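Long-range contacts in DnaD domain protein (Enterococcus faecalis, PDB 2I5U), which is of unknown function but probably takes part in the initiation of DNA replication: residues R5-N10 and A48-I53; N11-M16 and N56-N61; Q43-A48 and A65-W70. All coordinates share one frame; numbering follows the deposited sequence.

Contact 1. Residues R5-N10 and A48-I53; sequences RSIWEN and AIEIAI
Ile7 meets Ile49 and Glu50 where helix 2-9 packs against helix 38-55 in this all-helical DnaD-type domain of four helices. The two short segments run almost parallel, with an angle of 6° between their N-to-C directions and axes 10.4 Å apart, a spacing wide enough for branched side chains to lie between them. Ile7 and Ile49 both point into this interface and lie antiparallel side by side, so the contact is made alongside, branch against branch. The gamma-methyl CG2 of Ile7 lies 3.8 Å from the delta-methyl CD1 of Ile49, and the same CG2 also rests on Ile49 CG2 at 4.0 Å. The other branch of Ile7 extends beyond this pair: with CG1 anti to the backbone N (chi1 -168°) and the chain straight at chi2, CD1 is carried on to Glu50. There the two side chains cross at about a right angle, and Ile7 CD1 meets the aliphatic CG of Glu50, at 3.6 Å, rather than its carboxylate.

Trp8 takes a lesser part, with Ile49 CD1 at the edge of its indole, near the ring plane, 4.4 Å from CE3. Ile53, one turn after Ile49, adds a loose touch of its CD1 on Ile7 CG1. The association of these segments is therefore made by carbon atoms alone, Glu50 included through its CG. Beyond it, Phe13 from the following loop reaches Trp8, Ile49 and Ile53, extending the same apolar layer. The helix end is secured locally by Asn10, the first residue to leave helical geometry: Ser6 O accepts both Asn10 N, at 3.0 Å, and Asn10 ND2, at 2.8 Å, the two donors arriving from opposite faces of the carbonyl plane.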
loop_
_atom_site.group_PDB
_atom_site.type_symbol
_atom_site.label_atom_id
_atom_site.label_comp_id
_atom_site.label_asym_id
_atom_site.label_seq_id
_atom_site.Cartn_x
_atom_site.Cartn_y
_atom_site.Cartn_z
ATOM N N ARG A 5 -6.570 0.547 -5.989
ATOM C CA ARG A 5 -6.515 0.133 -7.391
ATOM C C ARG A 5 -6.459 1.354 -8.329
ATOM O O ARG A 5 -5.730 1.341 -9.335
ATOM C CB ARG A 5 -7.684 -0.794 -7.795
ATOM C CG ARG A 5 -7.524 -1.346 -9.200
ATOM C CD ARG A 5 -8.714 -2.187 -9.685
ATOM N NE ARG A 5 -8.728 -3.537 -9.127
ATOM C CZ ARG A 5 -9.713 -4.051 -8.388
ATOM N NH1 ARG A 5 -9.613 -5.301 -7.926
ATOM N NH2 ARG A 5 -10.803 -3.335 -8.099
ATOM N N SER A 6 -7.207 2.408 -7.998
ATOM C CA SER A 6 -7.263 3.603 -8.863
ATOM C C SER A 6 -5.926 4.348 -8.922
ATOM O O SER A 6 -5.468 4.742 -9.996
ATOM C CB SER A 6 -8.343 4.580 -8.408
ATOM O OG SER A 6 -9.615 3.955 -8.345
ATOM N N ILE A 7 -5.302 4.587 -7.779
ATOM C CA ILE A 7 -4.026 5.271 -7.800
ATOM C C ILE A 7 -2.972 4.430 -8.511
ATOM O O ILE A 7 -2.157 4.960 -9.258
ATOM C CB ILE A 7 -3.561 5.793 -6.407
ATOM C CG1 ILE A 7 -2.373 6.740 -6.597
ATOM C CG2 ILE A 7 -3.241 4.655 -5.445
ATOM C CD1 ILE A 7 -1.972 7.510 -5.401
ATOM N N TRP A 8 -2.996 3.111 -8.319
ATOM C CA TRP A 8 -2.102 2.202 -9.022
ATOM C C TRP A 8 -2.313 2.272 -10.535
ATOM O O TRP A 8 -1.389 2.561 -11.312
ATOM C CB TRP A 8 -2.339 0.778 -8.515
ATOM C CG TRP A 8 -1.486 -0.307 -9.113
ATOM C CD1 TRP A 8 -1.685 -0.952 -10.298
ATOM C CD2 TRP A 8 -0.351 -0.940 -8.504
ATOM N NE1 TRP A 8 -0.734 -1.922 -10.479
ATOM C CE2 TRP A 8 0.098 -1.931 -9.394
ATOM C CE3 TRP A 8 0.345 -0.750 -7.290
ATOM C CZ2 TRP A 8 1.216 -2.717 -9.129
ATOM C CZ3 TRP A 8 1.442 -1.554 -7.030
ATOM C CH2 TRP A 8 1.857 -2.520 -7.937
ATOM N N GLU A 9 -3.549 2.026 -10.968
ATOM C CA GLU A 9 -3.819 1.883 -12.390
ATOM C C GLU A 9 -3.746 3.175 -13.196
ATOM O O GLU A 9 -3.504 3.126 -14.396
ATOM C CB GLU A 9 -5.159 1.168 -12.606
ATOM C CG GLU A 9 -5.096 -0.252 -12.087
ATOM C CD GLU A 9 -6.301 -1.085 -12.417
ATOM O OE1 GLU A 9 -7.384 -0.501 -12.703
ATOM O OE2 GLU A 9 -6.171 -2.344 -12.338
ATOM N N ASN A 10 -3.904 4.324 -12.544
ATOM C CA ASN A 10 -3.824 5.602 -13.241
ATOM C C ASN A 10 -2.449 6.243 -13.185
ATOM O O ASN A 10 -2.278 7.386 -13.624
ATOM C CB ASN A 10 -4.897 6.549 -12.703
ATOM C CG ASN A 10 -6.270 6.124 -13.133
ATOM O OD1 ASN A 10 -6.642 6.327 -14.300
ATOM N ND2 ASN A 10 -7.021 5.494 -12.228
ATOM N N ALA A 48 2.244 5.229 0.407
ATOM C CA ALA A 48 3.408 4.478 -0.066
ATOM C C ALA A 48 3.420 4.459 -1.599
ATOM O O ALA A 48 4.470 4.559 -2.213
ATOM C CB ALA A 48 3.418 3.042 0.494
ATOM N N ILE A 49 2.263 4.322 -2.223
ATOM C CA ILE A 49 2.209 4.339 -3.694
ATOM C C ILE A 49 2.635 5.693 -4.249
ATOM O O ILE A 49 3.416 5.770 -5.223
ATOM C CB ILE A 49 0.805 3.954 -4.213
ATOM C CG1 ILE A 49 0.565 2.477 -3.913
ATOM C CG2 ILE A 49 0.678 4.202 -5.704
ATOM C CD1 ILE A 49 -0.910 2.007 -4.144
ATOM N N GLU A 50 2.190 6.757 -3.604
ATOM C CA GLU A 50 2.620 8.120 -3.980
ATOM C C GLU A 50 4.131 8.281 -3.880
ATOM O O GLU A 50 4.771 8.864 -4.765
ATOM C CB GLU A 50 1.946 9.160 -3.087
ATOM C CG GLU A 50 0.478 9.322 -3.409
ATOM C CD GLU A 50 -0.207 10.382 -2.584
ATOM O OE1 GLU A 50 0.042 10.446 -1.360
ATOM O OE2 GLU A 50 -1.019 11.147 -3.168
ATOM N N ILE A 51 4.706 7.754 -2.805
ATOM C CA ILE A 51 6.174 7.803 -2.615
ATOM C C ILE A 51 6.895 7.054 -3.751
ATOM O O ILE A 51 7.877 7.533 -4.299
ATOM C CB ILE A 51 6.557 7.232 -1.232
ATOM C CG1 ILE A 51 6.115 8.184 -0.114
ATOM C CG2 ILE A 51 8.046 6.987 -1.130
ATOM C CD1 ILE A 51 6.133 7.585 1.281
ATOM N N ALA A 52 6.360 5.909 -4.132
ATOM C CA ALA A 52 6.926 5.110 -5.203
ATOM C C ALA A 52 6.829 5.833 -6.545
ATOM O O ALA A 52 7.749 5.761 -7.364
ATOM C CB ALA A 52 6.202 3.739 -5.270
ATOM N N ILE A 53 5.707 6.501 -6.790
ATOM C CA ILE A 53 5.560 7.313 -8.007
ATOM C C ILE A 53 6.644 8.395 -8.070
ATOM O O ILE A 53 7.326 8.562 -9.088
ATOM C CB ILE A 53 4.176 7.977 -8.113
ATOM C CG1 ILE A 53 3.088 6.925 -8.310
ATOM C CG2 ILE A 53 4.133 8.936 -9.324
ATOM C CD1 ILE A 53 1.688 7.437 -7.998
#

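Contact 2. Residues N11-M16 and N56-N61; sequences NGFGLM and NARNYN
Two loops meet here at the surface of the helical domain: residues 11-16, which link helix 2-9 to helix 18-32, and the turn between helices 38-55 and 60-73. Helix 38-55 ends in a Schellman motif at Asn56, Arg58 is the centre of an inverse gamma turn, and Asn59 is the N-cap of the next helix, its OD1 accepting from Tyr62 N. Arg58 carries the contact from this side. Its CB sits over one face of the Phe13 ring, offset toward the rim, 3.6 Å from the ring centroid and close to the ring normal, a CH-pi contact. The backbone follows the side chain onto the ring, with Arg58 CA 3.4 Å from Phe13 CE1, while Arg58 CG lies 3.6 Å from Phe13 CZ.

Past the ring, the arginine chain bends at chi3 (-78°) and turns its guanidinium nearly perpendicular to the phenyl plane, 85° apart, which excludes a stacked cation-pi arrangement. The group instead presents its edge to the backbone: Arg58 NH1 donates to Asn11 O at 3.0 Å, with an N-H...O angle of 161°. The oxygen lies close to the guanidinium plane, whereas the nitrogen stands above the plane of the carbonyl. A weak bond from Arg58 NH2 to Asn56 OD1, 3.1 Å long, may add to this from its own loop. One residue thus joins the loops in two ways, its aliphatic part on an aromatic face and its charged end on a main-chain carbonyl.

Phe13 itself reaches inward to Ile49 and Ile53 of helix 38-55, Ile63 of helix 60-73 and the Trp8 ring of helix 2-9, so this surface contact sits over a ring that touches all three helices.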
loop_
_atom_site.group_PDB
_atom_site.type_symbol
_atom_site.label_atom_id
_atom_site.label_comp_id
_atom_site.label_asym_id
_atom_site.label_seq_id
_atom_site.Cartn_x
_atom_site.Cartn_y
_atom_site.Cartn_z
ATOM N N ASN A 11 -1.464 5.523 -12.664
ATOM C CA ASN A 11 -0.152 6.128 -12.491
ATOM C C ASN A 11 0.978 5.317 -13.080
ATOM O O ASN A 11 2.127 5.472 -12.674
ATOM C CB ASN A 11 0.076 6.506 -11.021
ATOM C CG ASN A 11 -0.742 7.691 -10.612
ATOM O OD1 ASN A 11 -1.729 7.574 -9.868
ATOM N ND2 ASN A 11 -0.389 8.834 -11.134
ATOM N N GLY A 12 0.651 4.520 -14.084
ATOM C CA GLY A 12 1.669 3.832 -14.883
ATOM C C GLY A 12 2.207 2.553 -14.286
ATOM O O GLY A 12 3.271 2.074 -14.712
ATOM N N PHE A 13 1.507 1.992 -13.311
ATOM C CA PHE A 13 1.842 0.679 -12.768
ATOM C C PHE A 13 1.266 -0.452 -13.604
ATOM O O PHE A 13 1.533 -1.610 -13.311
ATOM C CB PHE A 13 1.269 0.514 -11.371
ATOM C CG PHE A 13 1.961 1.326 -10.292
ATOM C CD1 PHE A 13 2.796 0.701 -9.365
ATOM C CD2 PHE A 13 1.678 2.676 -10.125
ATOM C CE1 PHE A 13 3.401 1.425 -8.372
ATOM C CE2 PHE A 13 2.282 3.400 -9.120
ATOM C CZ PHE A 13 3.128 2.768 -8.227
ATOM N N GLY A 14 0.433 -0.129 -14.566
ATOM C CA GLY A 14 -0.317 -1.153 -15.286
ATOM C C GLY A 14 -1.494 -1.656 -14.488
ATOM O O GLY A 14 -1.878 -1.093 -13.457
ATOM N N LEU A 15 -2.068 -2.765 -14.950
ATOM C CA LEU A 15 -3.175 -3.390 -14.265
ATOM C C LEU A 15 -2.763 -3.834 -12.874
ATOM O O LEU A 15 -1.635 -4.265 -12.663
ATOM C CB LEU A 15 -3.644 -4.625 -15.036
ATOM C CG LEU A 15 -4.142 -4.431 -16.453
ATOM C CD1 LEU A 15 -4.454 -5.797 -17.112
ATOM C CD2 LEU A 15 -5.356 -3.528 -16.427
HETATM N N MSE A 16 -3.679 -3.735 -11.924
HETATM C CA MSE A 16 -3.470 -4.333 -10.611
HETATM C C MSE A 16 -3.655 -5.846 -10.712
HETATM O O MSE A 16 -4.733 -6.317 -11.009
HETATM C CB MSE A 16 -4.457 -3.749 -9.582
HETATM C CG MSE A 16 -4.537 -4.483 -8.292
HETATM SE SE MSE A 16 -2.973 -4.118 -7.376
HETATM C CE MSE A 16 -3.514 -2.335 -6.718
ATOM N N ASN A 56 10.005 7.132 -8.765
ATOM C CA ASN A 56 10.004 6.364 -10.000
ATOM C C ASN A 56 10.413 4.929 -9.805
ATOM O O ASN A 56 11.219 4.379 -10.584
ATOM C CB ASN A 56 10.823 7.041 -11.091
ATOM C CG ASN A 56 10.225 6.824 -12.444
ATOM O OD1 ASN A 56 9.157 6.234 -12.553
ATOM N ND2 ASN A 56 10.876 7.301 -13.473
ATOM N N ALA A 57 9.835 4.333 -8.769
ATOM C CA ALA A 57 10.033 2.919 -8.445
ATOM C C ALA A 57 8.652 2.277 -8.306
ATOM O O ALA A 57 8.224 1.880 -7.224
ATOM C CB ALA A 57 10.866 2.778 -7.144
ATOM N N ARG A 58 7.935 2.248 -9.422
ATOM C CA ARG A 58 6.550 1.895 -9.459
ATOM C C ARG A 58 6.397 0.385 -9.525
ATOM O O ARG A 58 6.002 -0.194 -10.553
ATOM C CB ARG A 58 5.844 2.576 -10.613
ATOM C CG ARG A 58 5.719 4.069 -10.398
ATOM C CD ARG A 58 5.179 4.766 -11.579
ATOM N NE ARG A 58 6.182 4.962 -12.612
ATOM C CZ ARG A 58 5.962 5.613 -13.749
ATOM N NH1 ARG A 58 4.729 6.042 -14.037
ATOM N NH2 ARG A 58 6.950 5.794 -14.626
ATOM N N ASN A 59 6.675 -0.240 -8.391
ATOM C CA ASN A 59 6.541 -1.706 -8.257
ATOM C C ASN A 59 6.252 -2.090 -6.821
ATOM O O ASN A 59 6.512 -1.329 -5.883
ATOM C CB ASN A 59 7.786 -2.427 -8.757
ATOM C CG ASN A 59 9.028 -2.032 -7.989
ATOM O OD1 ASN A 59 9.234 -2.467 -6.856
ATOM N ND2 ASN A 59 9.855 -1.213 -8.600
ATOM N N TYR A 60 5.685 -3.274 -6.661
ATOM C CA TYR A 60 5.282 -3.746 -5.340
ATOM C C TYR A 60 6.473 -3.890 -4.399
ATOM O O TYR A 60 6.356 -3.636 -3.203
ATOM C CB TYR A 60 4.501 -5.056 -5.433
ATOM C CG TYR A 60 4.134 -5.583 -4.079
ATOM C CD1 TYR A 60 3.117 -5.013 -3.348
ATOM C CD2 TYR A 60 4.827 -6.647 -3.500
ATOM C CE1 TYR A 60 2.777 -5.487 -2.074
ATOM C CE2 TYR A 60 4.494 -7.124 -2.252
ATOM C CZ TYR A 60 3.485 -6.531 -1.527
ATOM O OH TYR A 60 3.176 -7.067 -0.273
ATOM N N ASN A 61 7.602 -4.353 -4.918
ATOM C CA ASN A 61 8.769 -4.550 -4.050
ATOM C C ASN A 61 9.127 -3.283 -3.286
ATOM O O ASN A 61 9.365 -3.319 -2.090
ATOM C CB ASN A 61 9.971 -5.053 -4.844
ATOM C CG ASN A 61 9.824 -6.504 -5.294
ATOM O OD1 ASN A 61 9.228 -7.335 -4.597
ATOM N ND2 ASN A 61 10.419 -6.822 -6.424
#

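Contact 3. Residues Q43-A48 and A65-W70; sequences QLIVKA and AILKDW
Trp70 lies against the 43-48 segment with the six-membered side of its indole. CD1 nearly eclipses CA (chi2 -7°), which throws that ring outward from its own backbone. The tightest approach is to main chain: CZ3 comes within 3.3 Å of Leu44 O, which sits at the ring edge in its plane. That oxygen already accepts the helical bond from Ala48 N. The side chains of Leu44 and Trp70 pass alongside, pointing opposite ways, bringing Leu44 CD2 to 3.8 Å from Trp70 CE3. On one indole face lies CG2 of Ile66, a turn earlier in the same helix.

Ala48 and Ile66 are the nearest pair of the two backbones, CA to CA 6.5 Å, and the Ala48 methyl touches Ile66, Leu67 and Trp70, with Leu67 CD2 nearest at 3.9 Å. The side chains of Leu67 and Ile45 cross at about a right angle, a looser contact with Leu67 CD1 4.2 Å from Ile45 CG1.

The solvent side belongs to Lys47. It gives the contact only a methylene: CG touches Trp70 CH2 at 3.9 Å, and the bent chain then leads its end away toward Glu50, with which it forms a long, weak ion pair.

The 65-70 segment runs back across the 43-48 segment at 136°. Helix 18-32 borders the buried side, where Phe31 meets Leu44, Phe24 and Ile28 meet Ile45, and Trp27 meets Leu67.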
loop_
_atom_site.group_PDB
_atom_site.type_symbol
_atom_site.label_atom_id
_atom_site.label_comp_id
_atom_site.label_asym_id
_atom_site.label_seq_id
_atom_site.Cartn_x
_atom_site.Cartn_y
_atom_site.Cartn_z
ATOM N N GLN A 43 -5.125 4.442 3.711
ATOM C CA GLN A 43 -4.407 5.701 3.536
ATOM C C GLN A 43 -2.892 5.502 3.522
ATOM O O GLN A 43 -2.189 6.149 2.754
ATOM C CB GLN A 43 -4.789 6.699 4.639
ATOM C CG GLN A 43 -6.214 7.234 4.516
ATOM C CD GLN A 43 -6.593 8.229 5.610
ATOM O OE1 GLN A 43 -6.026 8.224 6.714
ATOM N NE2 GLN A 43 -7.584 9.063 5.320
ATOM N N LEU A 44 -2.392 4.597 4.359
ATOM C CA LEU A 44 -0.959 4.293 4.387
ATOM C C LEU A 44 -0.508 3.704 3.050
ATOM O O LEU A 44 0.520 4.080 2.504
ATOM C CB LEU A 44 -0.612 3.313 5.504
ATOM C CG LEU A 44 -0.643 3.889 6.928
ATOM C CD1 LEU A 44 -0.515 2.770 7.971
ATOM C CD2 LEU A 44 0.444 4.924 7.118
ATOM N N ILE A 45 -1.302 2.800 2.504
ATOM C CA ILE A 45 -0.933 2.182 1.244
ATOM C C ILE A 45 -0.939 3.234 0.116
ATOM O O ILE A 45 -0.016 3.295 -0.691
ATOM C CB ILE A 45 -1.818 0.960 0.900
ATOM C CG1 ILE A 45 -1.556 -0.169 1.903
ATOM C CG2 ILE A 45 -1.509 0.475 -0.504
ATOM C CD1 ILE A 45 -2.628 -1.210 1.932
ATOM N N VAL A 46 -1.962 4.071 0.083
ATOM C CA VAL A 46 -2.015 5.138 -0.912
ATOM C C VAL A 46 -0.763 6.011 -0.822
ATOM O O VAL A 46 -0.153 6.351 -1.857
ATOM C CB VAL A 46 -3.268 5.997 -0.752
ATOM C CG1 VAL A 46 -3.174 7.241 -1.638
ATOM C CG2 VAL A 46 -4.522 5.193 -1.093
ATOM N N LYS A 47 -0.381 6.389 0.397
ATOM C CA LYS A 47 0.809 7.219 0.588
ATOM C C LYS A 47 2.090 6.518 0.098
ATOM O O LYS A 47 2.948 7.144 -0.513
ATOM C CB LYS A 47 0.960 7.627 2.054
ATOM C CG LYS A 47 2.144 8.524 2.329
ATOM C CD LYS A 47 1.909 9.936 1.817
ATOM C CE LYS A 47 3.180 10.600 1.317
ATOM N NZ LYS A 47 3.402 10.297 -0.127
ATOM N N ALA A 48 2.244 5.229 0.407
ATOM C CA ALA A 48 3.408 4.478 -0.066
ATOM C C ALA A 48 3.420 4.459 -1.599
ATOM O O ALA A 48 4.470 4.559 -2.213
ATOM C CB ALA A 48 3.418 3.042 0.494
ATOM N N ALA A 65 8.660 -2.645 0.896
ATOM C CA ALA A 65 9.752 -2.242 1.791
ATOM C C ALA A 65 9.325 -1.071 2.664
ATOM O O ALA A 65 9.624 -1.038 3.877
ATOM C CB ALA A 65 10.975 -1.897 0.999
ATOM N N ILE A 66 8.640 -0.105 2.056
ATOM C CA ILE A 66 8.145 1.048 2.801
ATOM C C ILE A 66 7.165 0.624 3.879
ATOM O O ILE A 66 7.268 1.019 5.032
ATOM C CB ILE A 66 7.436 2.054 1.884
ATOM C CG1 ILE A 66 8.402 2.626 0.851
ATOM C CG2 ILE A 66 6.830 3.186 2.705
ATOM C CD1 ILE A 66 7.735 3.429 -0.255
ATOM N N LEU A 67 6.187 -0.169 3.489
ATOM C CA LEU A 67 5.162 -0.627 4.431
ATOM C C LEU A 67 5.728 -1.469 5.585
ATOM O O LEU A 67 5.224 -1.394 6.703
ATOM C CB LEU A 67 4.070 -1.412 3.687
ATOM C CG LEU A 67 3.271 -0.608 2.661
ATOM C CD1 LEU A 67 2.368 -1.570 1.904
ATOM C CD2 LEU A 67 2.503 0.527 3.309
ATOM N N LYS A 68 6.735 -2.297 5.317
ATOM C CA LYS A 68 7.339 -3.120 6.394
ATOM C C LYS A 68 7.938 -2.246 7.463
ATOM O O LYS A 68 7.884 -2.584 8.677
ATOM C CB LYS A 68 8.434 -4.033 5.852
ATOM C CG LYS A 68 7.929 -5.217 5.096
ATOM C CD LYS A 68 9.076 -6.096 4.646
ATOM C CE LYS A 68 8.595 -7.246 3.771
ATOM N NZ LYS A 68 9.720 -8.076 3.180
ATOM N N ASP A 69 8.571 -1.149 7.036
ATOM C CA ASP A 69 9.134 -0.166 7.963
ATOM C C ASP A 69 8.033 0.373 8.851
ATOM O O ASP A 69 8.099 0.282 10.076
ATOM C CB ASP A 69 9.762 1.016 7.217
ATOM C CG ASP A 69 11.035 0.656 6.507
ATOM O OD1 ASP A 69 11.709 -0.299 6.927
ATOM O OD2 ASP A 69 11.381 1.352 5.532
ATOM N N TRP A 70 7.001 0.908 8.213
ATOM C CA TRP A 70 5.916 1.550 8.932
ATOM C C TRP A 70 5.228 0.590 9.900
ATOM O O TRP A 70 4.870 0.976 11.025
ATOM C CB TRP A 70 4.912 2.123 7.923
ATOM C CG TRP A 70 5.477 3.255 7.097
ATOM C CD1 TRP A 70 6.680 3.872 7.263
ATOM C CD2 TRP A 70 4.839 3.916 5.993
ATOM N NE1 TRP A 70 6.848 4.852 6.324
ATOM C CE2 TRP A 70 5.729 4.908 5.532
ATOM C CE3 TRP A 70 3.612 3.750 5.341
ATOM C CZ2 TRP A 70 5.416 5.768 4.469
ATOM C CZ3 TRP A 70 3.302 4.603 4.267
ATOM C CH2 TRP A 70 4.202 5.587 3.844
#

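In the fold
Helix 38-55 takes part in two of the three contacts: its 48-53 segment runs nearly parallel to 5-10 in contact 1, and its 43-48 segment is crossed obliquely by 65-70 in contact 3. Both are partly buried and carbon-to-carbon in their side-chain chemistry, and they share Ala48, which touches across the interface in contact 3 alone. Ile51, from the 48-53 segment, packs on Ile66 and Trp70. Contact 2, between loops, lies at the surface and is the only one of the three with a hydrogen bond between its segments. It adjoins contact 1 closely, through the Trp8-Phe13 rings and a hydrogen bond between Met16 N and Glu9 OE2, whereas contacts 2 and 3 both use helix 60-73 without packing on each other.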